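Local coordinates for phthiocerol synthesis polyketide synthase type I PpsC (PDB 7AHB), which supplies the acyltransferase domain of a mycobacterial polyketide synthase, which probably selects the extender unit and loads it onto the acyl carrier protein during phthiocerol synthesis, at residues 258-263 with 282-287; 132-137 with 263-268; 160-165 with 249-254; 268-273 with 296-301. All coordinates share one frame; numbering follows the deposited sequence.

Contact 1. Residues 258-263 with 282-287; sequences LTPQPP and GPRFDA. With NA (sodium ion), chain O.
Pro-260 lies against the backbone turn at Phe-285, with Pro-260 CB 3.4 Å from Phe-285 O and CG close to the same carbonyl. Its CD covers one face of the Arg-284 guanidinium, displaced toward the rim of the group and 3.7 Å from Arg-284 NH2; the two side chains cross at about a right angle. Flanking this pair, Leu-258 CD2 packs 3.8 Å from Phe-285 O, and Pro-263 CG meets Phe-285 CE1 at 4.4 Å. No direct hydrogen bond joins the segments, but two waters span them. One donates to Leu-258 O (2.7 Å) and accepts from Ala-287 N. The other, lying in plane at the edge of the Phe-285 ring, donates to Gln-261 O and accepts from Phe-285 N at 3.0 Å.

A second shell fixes these groups. With CG anti to the backbone N (chi1 -172°) and the chain extended as far as NE, Arg-284 carries its guanidinium across Pro-260, and its NH1 forms a salt bridge to the anti lone pair of Asp-286 OD2 (2.8 Å, N-H...O angle 145°). The other carboxylate oxygen, OD1, caps His-289 N at the start of helix 287-295, whose His-289 ring meets Phe-285 edge-to-face. Phe-285 is the centre of an inverse gamma turn. On the outer side a sodium ion is bound by Thr-259 O (2.8 Å) and the side-chain amide of Gln-261.

The proline rings bring no donor, and the two bridged carbonyls reach the N-H groups of 282-287 only through water, while the charges are paired within 282-287.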
loop_
_atom_site.group_PDB
_atom_site.type_symbol
_atom_site.label_atom_id
_atom_site.label_comp_id
_atom_site.label_asym_id
_atom_site.label_seq_id
_atom_site.Cartn_x
_atom_site.Cartn_y
_atom_site.Cartn_z
ATOM N N LEU A 258 21.737 3.378 -2.124
ATOM C CA LEU A 258 20.593 3.170 -3.003
ATOM C C LEU A 258 20.635 4.181 -4.153
ATOM O O LEU A 258 20.619 5.399 -3.934
ATOM C CB LEU A 258 19.293 3.310 -2.228
ATOM C CG LEU A 258 18.012 2.987 -2.996
ATOM C CD1 LEU A 258 17.926 1.504 -3.319
ATOM C CD2 LEU A 258 16.789 3.437 -2.217
ATOM N N THR A 259 20.654 3.680 -5.380
ATOM C CA THR A 259 20.732 4.513 -6.579
ATOM C C THR A 259 19.516 4.221 -7.445
ATOM O O THR A 259 19.519 3.274 -8.252
ATOM C CB THR A 259 22.038 4.250 -7.327
ATOM O OG1 THR A 259 23.135 4.459 -6.432
ATOM C CG2 THR A 259 22.184 5.197 -8.518
ATOM N N PRO A 260 18.453 4.998 -7.310
ATOM C CA PRO A 260 17.244 4.771 -8.108
ATOM C C PRO A 260 17.421 5.333 -9.514
ATOM O O PRO A 260 18.466 5.875 -9.845
ATOM C CB PRO A 260 16.180 5.539 -7.332
ATOM C CG PRO A 260 16.934 6.708 -6.809
ATOM C CD PRO A 260 18.334 6.206 -6.470
ATOM N N GLN A 261 16.372 5.206 -10.321
ATOM C CA GLN A 261 16.297 5.719 -11.679
ATOM C C GLN A 261 15.000 6.503 -11.823
ATOM O O GLN A 261 14.063 6.314 -11.044
ATOM C CB GLN A 261 16.353 4.586 -12.719
ATOM C CG GLN A 261 17.696 3.890 -12.789
ATOM C CD GLN A 261 18.810 4.842 -13.156
ATOM O OE1 GLN A 261 18.601 5.770 -13.929
ATOM N NE2 GLN A 261 20.000 4.608 -12.633
ATOM N N PRO A 262 14.916 7.397 -12.796
ATOM C CA PRO A 262 13.639 8.058 -13.062
ATOM C C PRO A 262 12.586 7.025 -13.413
ATOM O O PRO A 262 12.878 6.073 -14.155
ATOM C CB PRO A 262 13.938 8.974 -14.264
ATOM C CG PRO A 262 15.414 9.116 -14.309
ATOM C CD PRO A 262 16.009 7.886 -13.653
ATOM N N PRO A 263 11.346 7.209 -12.959
ATOM C CA PRO A 263 10.291 6.266 -13.338
ATOM C C PRO A 263 9.976 6.321 -14.827
ATOM O O PRO A 263 10.138 7.347 -15.501
ATOM C CB PRO A 263 9.090 6.710 -12.493
ATOM C CG PRO A 263 9.377 8.157 -12.145
ATOM C CD PRO A 263 10.856 8.303 -12.083
ATOM N N GLY A 282 11.836 15.854 -11.102
ATOM C CA GLY A 282 10.972 14.834 -10.556
ATOM C C GLY A 282 11.537 14.245 -9.285
ATOM O O GLY A 282 12.749 14.284 -9.055
ATOM N N PRO A 283 10.672 13.693 -8.428
ATOM C CA PRO A 283 11.163 13.041 -7.204
ATOM C C PRO A 283 12.207 11.978 -7.516
ATOM O O PRO A 283 12.110 11.253 -8.505
ATOM C CB PRO A 283 9.900 12.433 -6.577
ATOM C CG PRO A 283 8.864 12.449 -7.691
ATOM C CD PRO A 283 9.203 13.647 -8.531
ATOM N N ARG A 284 13.232 11.928 -6.671
ATOM C CA ARG A 284 14.262 10.905 -6.699
ATOM C C ARG A 284 13.974 9.915 -5.579
ATOM O O ARG A 284 13.953 10.290 -4.396
ATOM C CB ARG A 284 15.644 11.520 -6.516
ATOM C CG ARG A 284 16.780 10.537 -6.719
ATOM C CD ARG A 284 18.132 11.247 -6.834
ATOM N NE ARG A 284 19.205 10.287 -7.118
ATOM C CZ ARG A 284 19.963 9.712 -6.181
ATOM N NH1 ARG A 284 19.782 10.006 -4.886
ATOM N NH2 ARG A 284 20.908 8.837 -6.535
ATOM N N PHE A 285 13.723 8.664 -5.947
ATOM C CA PHE A 285 13.260 7.681 -4.964
ATOM C C PHE A 285 14.443 7.040 -4.235
ATOM O O PHE A 285 14.667 5.838 -4.261
ATOM C CB PHE A 285 12.373 6.644 -5.641
ATOM C CG PHE A 285 11.070 7.195 -6.096
ATOM C CD1 PHE A 285 10.935 7.744 -7.368
ATOM C CD2 PHE A 285 9.970 7.203 -5.242
ATOM C CE1 PHE A 285 9.725 8.276 -7.780
ATOM C CE2 PHE A 285 8.760 7.737 -5.652
ATOM C CZ PHE A 285 8.643 8.280 -6.920
ATOM N N ASP A 286 15.182 7.894 -3.549
ATOM C CA ASP A 286 16.440 7.580 -2.906
ATOM C C ASP A 286 16.230 7.487 -1.394
ATOM O O ASP A 286 15.098 7.543 -0.900
ATOM C CB ASP A 286 17.484 8.649 -3.253
ATOM C CG ASP A 286 17.033 10.067 -2.883
ATOM O OD1 ASP A 286 16.028 10.221 -2.137
ATOM O OD2 ASP A 286 17.668 11.031 -3.376
ATOM N N ALA A 287 17.337 7.352 -0.651
ATOM C CA ALA A 287 17.246 7.151 0.796
ATOM C C ALA A 287 16.436 8.256 1.466
ATOM O O ALA A 287 15.592 7.981 2.332
ATOM C CB ALA A 287 18.643 7.088 1.406
HETATM NA NA NA O . 20.424 2.605 -10.820
HETATM O O HOH W 1 20.036 6.592 -1.584
HETATM O O HOH W 2 13.867 7.914 -8.809
#

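Contact 2. Residues 132-137 with 263-268; sequences DAVIGH and PTIPII
Val-134 makes both direct hydrogen bonds of this parallel strand pair. Its N donates to Pro-266 O (3.0 Å, N-H...O angle 157°), and its O accepts from Ile-268 N at 3.1 Å, the donor arriving almost straight ahead of the carbonyl. Each acceptor also receives a CA-H: Ala-133 CA lies 3.3 Å from Pro-266 O, and Ile-267 CA approaches Val-134 O. Farther along, a water lies between Gly-136 N and Ile-268 O, at spacings too short to trust in detail. Other polar groups of 132-137 turn to the neighbour on the other side, strand 49-53: Ala-133 and Ile-135 bond to Phe-51, and Asp-132 OD2 accepts from Thr-49 N.

Side chains alternate between the faces. With CG1 anti to the carbonyl carbon (chi1 -56°), Val-134 CG2 falls between the backbone N and the carbonyl carbon and touches Ile-267 CB at 3.8 Å; on the other face Ile-135 CG1 is 4.0 Å from Ile-268 CB. At the near end Ile-265 CG2 rests 3.4 Å from Asp-132 O.

Strand 267-269 is an outermost strand of the parallel sheet, beside 133-136. Helix 141-147 covers the face of Val-134 and Ile-267, helix 300-308 that of Ile-135 and Ile-268, and strand 133-136 leads into a GxSxG turn consistent with a nucleophile elbow.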
loop_
_atom_site.group_PDB
_atom_site.type_symbol
_atom_site.label_atom_id
_atom_site.label_comp_id
_atom_site.label_asym_id
_atom_site.label_seq_id
_atom_site.Cartn_x
_atom_site.Cartn_y
_atom_site.Cartn_z
ATOM N N ASP A 132 -1.280 2.230 -16.316
ATOM C CA ASP A 132 -0.836 3.465 -16.950
ATOM C C ASP A 132 -0.214 4.425 -15.936
ATOM O O ASP A 132 0.562 5.303 -16.321
ATOM C CB ASP A 132 -2.012 4.159 -17.641
ATOM C CG ASP A 132 -2.740 3.255 -18.608
ATOM O OD1 ASP A 132 -2.121 2.793 -19.584
ATOM O OD2 ASP A 132 -3.937 2.996 -18.377
ATOM N N ALA A 133 -0.566 4.288 -14.654
ATOM C CA ALA A 133 -0.027 5.090 -13.566
ATOM C C ALA A 133 -0.150 4.241 -12.310
ATOM O O ALA A 133 -0.981 3.324 -12.242
ATOM C CB ALA A 133 -0.765 6.418 -13.374
ATOM N N VAL A 134 0.703 4.523 -11.333
ATOM C CA VAL A 134 0.661 3.790 -10.071
ATOM C C VAL A 134 0.577 4.779 -8.911
ATOM O O VAL A 134 1.072 5.911 -8.980
ATOM C CB VAL A 134 1.875 2.832 -9.886
ATOM C CG1 VAL A 134 1.981 1.865 -11.035
ATOM C CG2 VAL A 134 3.156 3.627 -9.719
ATOM N N ILE A 135 -0.043 4.330 -7.824
ATOM C CA ILE A 135 -0.139 5.091 -6.588
ATOM C C ILE A 135 0.292 4.169 -5.464
ATOM O O ILE A 135 -0.194 3.036 -5.387
ATOM C CB ILE A 135 -1.571 5.593 -6.335
ATOM C CG1 ILE A 135 -1.903 6.724 -7.276
ATOM C CG2 ILE A 135 -1.706 6.070 -4.891
ATOM C CD1 ILE A 135 -3.378 7.121 -7.256
ATOM N N GLY A 136 1.247 4.627 -4.646
ATOM C CA GLY A 136 1.630 3.915 -3.441
ATOM C C GLY A 136 1.088 4.554 -2.167
ATOM O O GLY A 136 1.302 5.736 -1.908
ATOM N N HIS A 137 0.346 3.775 -1.399
ATOM C CA HIS A 137 -0.266 4.171 -0.131
ATOM C C HIS A 137 0.666 3.730 0.986
ATOM O O HIS A 137 0.941 2.541 1.125
ATOM C CB HIS A 137 -1.642 3.512 -0.027
ATOM C CG HIS A 137 -2.295 3.594 1.318
ATOM N ND1 HIS A 137 -1.883 2.834 2.392
ATOM C CD2 HIS A 137 -3.399 4.259 1.731
ATOM C CE1 HIS A 137 -2.670 3.072 3.426
ATOM N NE2 HIS A 137 -3.594 3.938 3.052
ATOM N N PRO A 263 11.346 7.209 -12.959
ATOM C CA PRO A 263 10.291 6.266 -13.338
ATOM C C PRO A 263 9.976 6.321 -14.827
ATOM O O PRO A 263 10.138 7.347 -15.501
ATOM C CB PRO A 263 9.090 6.710 -12.493
ATOM C CG PRO A 263 9.377 8.157 -12.145
ATOM C CD PRO A 263 10.856 8.303 -12.083
ATOM N N THR A 264 9.498 5.187 -15.333
ATOM C CA THR A 264 9.030 5.104 -16.709
ATOM C C THR A 264 7.508 5.099 -16.806
ATOM O O THR A 264 6.970 5.395 -17.879
ATOM C CB THR A 264 9.581 3.849 -17.408
ATOM O OG1 THR A 264 9.163 2.669 -16.726
ATOM C CG2 THR A 264 11.085 3.873 -17.426
ATOM N N ILE A 265 6.814 4.787 -15.716
ATOM C CA ILE A 265 5.359 4.884 -15.593
ATOM C C ILE A 265 5.100 6.078 -14.669
ATOM O O ILE A 265 5.788 6.191 -13.645
ATOM C CB ILE A 265 4.743 3.609 -14.987
ATOM C CG1 ILE A 265 5.122 2.385 -15.770
ATOM C CG2 ILE A 265 3.219 3.714 -14.936
ATOM C CD1 ILE A 265 4.229 1.168 -15.529
ATOM N N PRO A 266 4.138 6.960 -14.949
ATOM C CA PRO A 266 3.787 8.009 -13.978
ATOM C C PRO A 266 3.553 7.373 -12.618
ATOM O O PRO A 266 2.805 6.403 -12.483
ATOM C CB PRO A 266 2.502 8.615 -14.555
ATOM C CG PRO A 266 2.716 8.476 -16.048
ATOM C CD PRO A 266 3.350 7.081 -16.182
ATOM N N ILE A 267 4.193 7.929 -11.596
ATOM C CA ILE A 267 3.924 7.538 -10.215
ATOM C C ILE A 267 3.480 8.796 -9.469
ATOM O O ILE A 267 4.210 9.795 -9.438
ATOM C CB ILE A 267 5.141 6.874 -9.539
ATOM C CG1 ILE A 267 4.947 6.844 -8.031
ATOM C CG2 ILE A 267 6.433 7.582 -9.926
ATOM C CD1 ILE A 267 5.855 5.827 -7.334
ATOM N N ILE A 268 2.278 8.753 -8.901
ATOM C CA ILE A 268 1.738 9.824 -8.072
ATOM C C ILE A 268 2.110 9.498 -6.632
ATOM O O ILE A 268 1.574 8.559 -6.035
ATOM C CB ILE A 268 0.223 9.939 -8.257
ATOM C CG1 ILE A 268 -0.100 10.309 -9.718
ATOM C CG2 ILE A 268 -0.363 11.009 -7.311
ATOM C CD1 ILE A 268 -1.502 9.997 -10.114
HETATM O O HOH W 3 2.769 6.530 -4.917
#

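Contact 3. Residues 160-165 with 249-254; sequences TAVRSR and PAMRSE
Val-162 points at helix 248-254 and meets two of its residues with one methyl. CG1, anti to the backbone N (chi1 170°), comes to 3.7 Å from Glu-254 CB and 4.1 Å from Met-251 SD, and so touches residues three apart on one side of that helix. Arg-163 takes part through the root of its side chain: Met-251 folds back at chi2 and chi3, which brings its SD to 3.7 Å from Arg-163 CA and 3.8 Å from Arg-163 CB. The guanidinium of Arg-163 leads away to Gln-110 OE1 on helix 106-126. Its position, 25 residues after the serine of the GxSxG motif, probably corresponds to the arginine that pairs with the extender-unit carboxylate in related malonyl transferases, although no substrate is bound here.

Segments 160-165 and 249-254 run nearly antiparallel, their axes at 153° and 10.1 Å apart at closest approach. They are part of the helical layers of the larger alpha/beta subdomain of the acyltransferase fold, where Trp-290 and Met-294 of helix 287-295 also pack on Met-251.

Ser-164 faces away from this interface; its OG donates to Thr-160 O (2.8 Å), which Ser-164 N reaches from the other face of the carbonyl plane. One residue on, Arg-165 bends at chi2 and chi3 and brings its end back across to Glu-254. The salt bridge is short, 2.6 Å from Arg-165 NH1 to Glu-254 OE2. The guanidinium and carboxylate planes stand 43° apart, and Arg-165 engages one of the two carboxylate oxygens. Glu-107 of helix 106-126 also touches the Arg-165 side chain.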
loop_
_atom_site.group_PDB
_atom_site.type_symbol
_atom_site.label_atom_id
_atom_site.label_comp_id
_atom_site.label_asym_id
_atom_site.label_seq_id
_atom_site.Cartn_x
_atom_site.Cartn_y
_atom_site.Cartn_z
ATOM N N THR A 160 12.606 -2.162 1.948
ATOM C CA THR A 160 11.668 -2.782 2.876
ATOM C C THR A 160 12.393 -3.435 4.038
ATOM O O THR A 160 11.985 -3.264 5.193
ATOM C CB THR A 160 10.807 -3.800 2.139
ATOM O OG1 THR A 160 10.159 -3.132 1.047
ATOM C CG2 THR A 160 9.764 -4.379 3.029
ATOM N N ALA A 161 13.502 -4.125 3.754
ATOM C CA ALA A 161 14.269 -4.809 4.793
ATOM C C ALA A 161 14.853 -3.828 5.798
ATOM O O ALA A 161 14.768 -4.044 7.014
ATOM C CB ALA A 161 15.394 -5.622 4.163
ATOM N N VAL A 162 15.462 -2.747 5.303
ATOM C CA VAL A 162 16.061 -1.749 6.184
ATOM C C VAL A 162 14.983 -1.090 7.040
ATOM O O VAL A 162 15.059 -1.080 8.269
ATOM C CB VAL A 162 16.832 -0.700 5.362
ATOM C CG1 VAL A 162 17.236 0.468 6.250
ATOM C CG2 VAL A 162 18.062 -1.316 4.688
ATOM N N ARG A 163 13.965 -0.515 6.392
ATOM C CA ARG A 163 12.938 0.219 7.125
ATOM C C ARG A 163 12.271 -0.669 8.158
ATOM O O ARG A 163 12.092 -0.263 9.310
ATOM C CB ARG A 163 11.885 0.784 6.170
ATOM C CG ARG A 163 10.766 1.556 6.891
ATOM C CD ARG A 163 9.594 1.815 5.928
ATOM N NE ARG A 163 9.100 0.552 5.375
ATOM C CZ ARG A 163 8.723 0.381 4.113
ATOM N NH1 ARG A 163 8.727 1.403 3.238
ATOM N NH2 ARG A 163 8.296 -0.806 3.741
ATOM N N SER A 164 11.887 -1.891 7.759
ATOM C CA SER A 164 11.168 -2.773 8.679
ATOM C C SER A 164 12.044 -3.208 9.847
ATOM O O SER A 164 11.544 -3.373 10.966
ATOM C CB SER A 164 10.611 -3.991 7.940
ATOM O OG SER A 164 11.618 -4.833 7.460
ATOM N N ARG A 165 13.342 -3.398 9.622
ATOM C CA ARG A 165 14.223 -3.729 10.737
ATOM C C ARG A 165 14.352 -2.563 11.708
ATOM O O ARG A 165 14.455 -2.769 12.927
ATOM C CB ARG A 165 15.604 -4.129 10.231
ATOM C CG ARG A 165 16.522 -4.592 11.347
ATOM C CD ARG A 165 17.895 -3.926 11.266
ATOM N NE ARG A 165 18.538 -4.158 9.977
ATOM C CZ ARG A 165 18.854 -3.206 9.101
ATOM N NH1 ARG A 165 18.589 -1.932 9.363
ATOM N NH2 ARG A 165 19.428 -3.543 7.941
ATOM N N PRO A 249 17.708 9.153 10.405
ATOM C CA PRO A 249 19.166 9.119 10.177
ATOM C C PRO A 249 19.676 7.741 9.821
ATOM O O PRO A 249 20.527 7.604 8.932
ATOM C CB PRO A 249 19.752 9.618 11.501
ATOM C CG PRO A 249 18.611 10.449 12.127
ATOM C CD PRO A 249 17.353 9.725 11.723
ATOM N N ALA A 250 19.167 6.704 10.485
ATOM C CA ALA A 250 19.612 5.351 10.168
ATOM C C ALA A 250 19.149 4.949 8.782
ATOM O O ALA A 250 19.891 4.286 8.051
ATOM C CB ALA A 250 19.102 4.353 11.206
ATOM N N MET A 251 17.933 5.350 8.401
ATOM C CA MET A 251 17.469 5.126 7.030
ATOM C C MET A 251 18.435 5.722 6.010
ATOM O O MET A 251 18.831 5.055 5.052
ATOM C CB MET A 251 16.078 5.725 6.818
ATOM C CG MET A 251 14.969 4.930 7.419
ATOM S SD MET A 251 14.506 3.531 6.408
ATOM C CE MET A 251 13.636 4.321 5.078
ATOM N N ARG A 252 18.801 6.992 6.182
ATOM C CA ARG A 252 19.674 7.654 5.216
ATOM C C ARG A 252 21.057 7.029 5.198
ATOM O O ARG A 252 21.674 6.942 4.133
ATOM C CB ARG A 252 19.729 9.152 5.527
ATOM C CG ARG A 252 18.407 9.815 5.181
ATOM C CD ARG A 252 18.160 11.161 5.794
ATOM N NE ARG A 252 16.792 11.578 5.420
ATOM C CZ ARG A 252 15.987 12.358 6.152
ATOM N NH1 ARG A 252 16.399 12.830 7.333
ATOM N NH2 ARG A 252 14.765 12.659 5.701
ATOM N N SER A 253 21.520 6.516 6.339
ATOM C CA SER A 253 22.817 5.849 6.382
ATOM C C SER A 253 22.762 4.489 5.703
ATOM O O SER A 253 23.579 4.185 4.823
ATOM C CB SER A 253 23.271 5.702 7.838
ATOM O OG SER A 253 24.542 5.117 7.918
ATOM N N GLU A 254 21.807 3.650 6.098
ATOM C CA GLU A 254 21.795 2.280 5.597
ATOM C C GLU A 254 21.449 2.214 4.114
ATOM O O GLU A 254 21.882 1.291 3.418
ATOM C CB GLU A 254 20.797 1.444 6.394
ATOM C CG GLU A 254 21.079 1.407 7.867
ATOM C CD GLU A 254 21.559 0.083 8.313
ATOM O OE1 GLU A 254 22.711 -0.281 7.959
ATOM O OE2 GLU A 254 20.790 -0.615 9.028
#

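Contact 4. Residues 268-273 with 296-301; sequences ISTTYA and NPVRFH
Thr-270 and Arg-299 meet through a nearly straight backbone hydrogen bond, Arg-299 N to Thr-270 O (2.8 Å, 174°), with the donor in the carbonyl plane on a lone pair. Next to it Asn-296 ND2 donates to Thr-271 O at 3.0 Å; that oxygen lies in the plane of the amide, whereas the nitrogen is tilted 25° from the carbonyl plane. A water donates to Thr-271 O and to Pro-297 O (2.7 Å) and accepts from Arg-299 NE at the guanidinium edge.

Packing fills in round these bonds. The chain of Arg-299, bent at chi2 (-93°), passes Tyr-272 O at 3.4 Å from its CG and is carried on to Ala-273, whose CB stands over the centre of one guanidinium face, 3.9 Å from Arg-299 CZ. Thr-270 and Val-298 lie side by side, OG1 to CG1 3.7 Å, and Thr-270 CG2 reaches Phe-300 CA at 4.0 Å.

Bonds to the surroundings hold the threonines: Thr-270 OG1 pairs with Gly-136 O, and Thr-271 OG1 with Asn-293 ND2 and Glu-141 OE2. Val-298 touches Ser-138 in the presumed nucleophile elbow. The turn after strand 267-269 is therefore bound to the entry of helix 300-308 mainly by its own carbonyl oxygens, with Thr-271 O shared between an amide and a water.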
loop_
_atom_site.group_PDB
_atom_site.type_symbol
_atom_site.label_atom_id
_atom_site.label_comp_id
_atom_site.label_asym_id
_atom_site.label_seq_id
_atom_site.Cartn_x
_atom_site.Cartn_y
_atom_site.Cartn_z
ATOM N N ILE A 268 2.278 8.753 -8.901
ATOM C CA ILE A 268 1.738 9.824 -8.072
ATOM C C ILE A 268 2.110 9.498 -6.632
ATOM O O ILE A 268 1.574 8.559 -6.035
ATOM C CB ILE A 268 0.223 9.939 -8.257
ATOM C CG1 ILE A 268 -0.100 10.309 -9.718
ATOM C CG2 ILE A 268 -0.363 11.009 -7.311
ATOM C CD1 ILE A 268 -1.502 9.997 -10.114
ATOM N N SER A 269 3.056 10.248 -6.083
ATOM C CA SER A 269 3.561 9.980 -4.747
ATOM C C SER A 269 2.576 10.487 -3.688
ATOM O O SER A 269 2.016 11.582 -3.803
ATOM C CB SER A 269 4.915 10.660 -4.550
ATOM O OG SER A 269 5.367 10.515 -3.188
ATOM N N THR A 270 2.338 9.674 -2.674
ATOM C CA THR A 270 1.533 10.088 -1.531
ATOM C C THR A 270 2.401 10.660 -0.411
ATOM O O THR A 270 1.894 10.988 0.675
ATOM C CB THR A 270 0.700 8.915 -1.038
ATOM O OG1 THR A 270 1.577 7.841 -0.654
ATOM C CG2 THR A 270 -0.286 8.463 -2.125
ATOM N N THR A 271 3.698 10.814 -0.674
ATOM C CA THR A 271 4.644 11.231 0.347
ATOM C C THR A 271 4.646 12.735 0.529
ATOM O O THR A 271 4.881 13.220 1.644
ATOM C CB THR A 271 6.045 10.737 -0.022
ATOM O OG1 THR A 271 6.097 9.306 0.126
ATOM C CG2 THR A 271 7.101 11.398 0.857
ATOM N N TYR A 272 4.335 13.476 -0.527
ATOM C CA TYR A 272 4.488 14.924 -0.533
ATOM C C TYR A 272 3.143 15.591 -0.776
ATOM O O TYR A 272 2.280 15.050 -1.476
ATOM C CB TYR A 272 5.486 15.386 -1.624
ATOM C CG TYR A 272 6.825 14.706 -1.570
ATOM C CD1 TYR A 272 7.783 15.097 -0.651
ATOM C CD2 TYR A 272 7.137 13.679 -2.453
ATOM C CE1 TYR A 272 9.011 14.469 -0.588
ATOM C CE2 TYR A 272 8.378 13.035 -2.395
ATOM C CZ TYR A 272 9.300 13.437 -1.462
ATOM O OH TYR A 272 10.517 12.813 -1.407
ATOM N N ALA A 273 2.994 16.801 -0.238
ATOM C CA ALA A 273 1.764 17.552 -0.466
ATOM C C ALA A 273 1.520 17.776 -1.952
ATOM O O ALA A 273 0.370 17.760 -2.410
ATOM C CB ALA A 273 1.821 18.882 0.271
ATOM N N ASN A 296 6.144 11.420 6.727
ATOM C CA ASN A 296 5.119 12.340 6.264
ATOM C C ASN A 296 3.743 11.683 6.277
ATOM O O ASN A 296 3.628 10.453 6.128
ATOM C CB ASN A 296 5.435 12.815 4.840
ATOM C CG ASN A 296 6.419 13.963 4.818
ATOM O OD1 ASN A 296 7.028 14.282 5.836
ATOM N ND2 ASN A 296 6.593 14.584 3.650
ATOM N N PRO A 297 2.681 12.486 6.444
ATOM C CA PRO A 297 1.327 11.948 6.265
ATOM C C PRO A 297 1.123 11.494 4.828
ATOM O O PRO A 297 1.775 11.991 3.904
ATOM C CB PRO A 297 0.416 13.124 6.625
ATOM C CG PRO A 297 1.245 14.325 6.359
ATOM C CD PRO A 297 2.669 13.944 6.711
ATOM N N VAL A 298 0.222 10.527 4.660
ATOM C CA VAL A 298 -0.003 9.857 3.384
ATOM C C VAL A 298 -1.096 10.612 2.636
ATOM O O VAL A 298 -2.239 10.658 3.086
ATOM C CB VAL A 298 -0.405 8.387 3.584
ATOM C CG1 VAL A 298 -0.712 7.741 2.217
ATOM C CG2 VAL A 298 0.670 7.609 4.323
ATOM N N ARG A 299 -0.753 11.203 1.497
ATOM C CA ARG A 299 -1.705 12.017 0.728
ATOM C C ARG A 299 -2.516 11.143 -0.234
ATOM O O ARG A 299 -2.507 11.315 -1.455
ATOM C CB ARG A 299 -0.961 13.107 -0.024
ATOM C CG ARG A 299 -0.029 13.934 0.807
ATOM C CD ARG A 299 -0.704 15.188 1.340
ATOM N NE ARG A 299 0.151 15.894 2.288
ATOM C CZ ARG A 299 -0.202 16.988 2.953
ATOM N NH1 ARG A 299 -1.390 17.555 2.740
ATOM N NH2 ARG A 299 0.650 17.526 3.818
ATOM N N PHE A 300 -3.224 10.176 0.345
ATOM C CA PHE A 300 -3.900 9.166 -0.465
ATOM C C PHE A 300 -5.125 9.748 -1.141
ATOM O O PHE A 300 -5.331 9.540 -2.330
ATOM C CB PHE A 300 -4.292 7.944 0.382
ATOM C CG PHE A 300 -4.900 6.833 -0.414
ATOM C CD1 PHE A 300 -4.155 6.157 -1.368
ATOM C CD2 PHE A 300 -6.208 6.473 -0.233
ATOM C CE1 PHE A 300 -4.717 5.146 -2.118
ATOM C CE2 PHE A 300 -6.778 5.463 -0.983
ATOM C CZ PHE A 300 -6.034 4.799 -1.923
ATOM N N HIS A 301 -5.978 10.433 -0.373
ATOM C CA HIS A 301 -7.128 11.148 -0.921
ATOM C C HIS A 301 -6.727 12.003 -2.120
ATOM O O HIS A 301 -7.340 11.918 -3.192
ATOM C CB HIS A 301 -7.747 11.978 0.217
ATOM C CG HIS A 301 -8.669 13.065 -0.223
ATOM N ND1 HIS A 301 -9.011 14.107 0.608
ATOM C CD2 HIS A 301 -9.335 13.274 -1.383
ATOM C CE1 HIS A 301 -9.848 14.914 -0.022
ATOM N NE2 HIS A 301 -10.056 14.435 -1.235
HETATM O O HOH W 4 2.714 14.409 3.097
#

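Contact 2 is the buried sheet pairing, and contact 4 follows it on strand 267-269, the two sharing Ile-268. Both rely on direct backbone hydrogen bonds, to which contact 4, being only partly buried, adds an asparagine amide and a bridging water. Contact 1 lies farther out, where proline packing and water bridges replace direct bonds and a sodium ion sits on 258-263 alone; it shares Pro-263 with contact 2, and Phe-285 CZ packs on Ile-267 CD1. Contact 3 joins two helices with a buried Val-Met centre and a salt bridge between partly exposed side chains. It touches contact 1 through Ala-287 but stays clear of contacts 2 and 4.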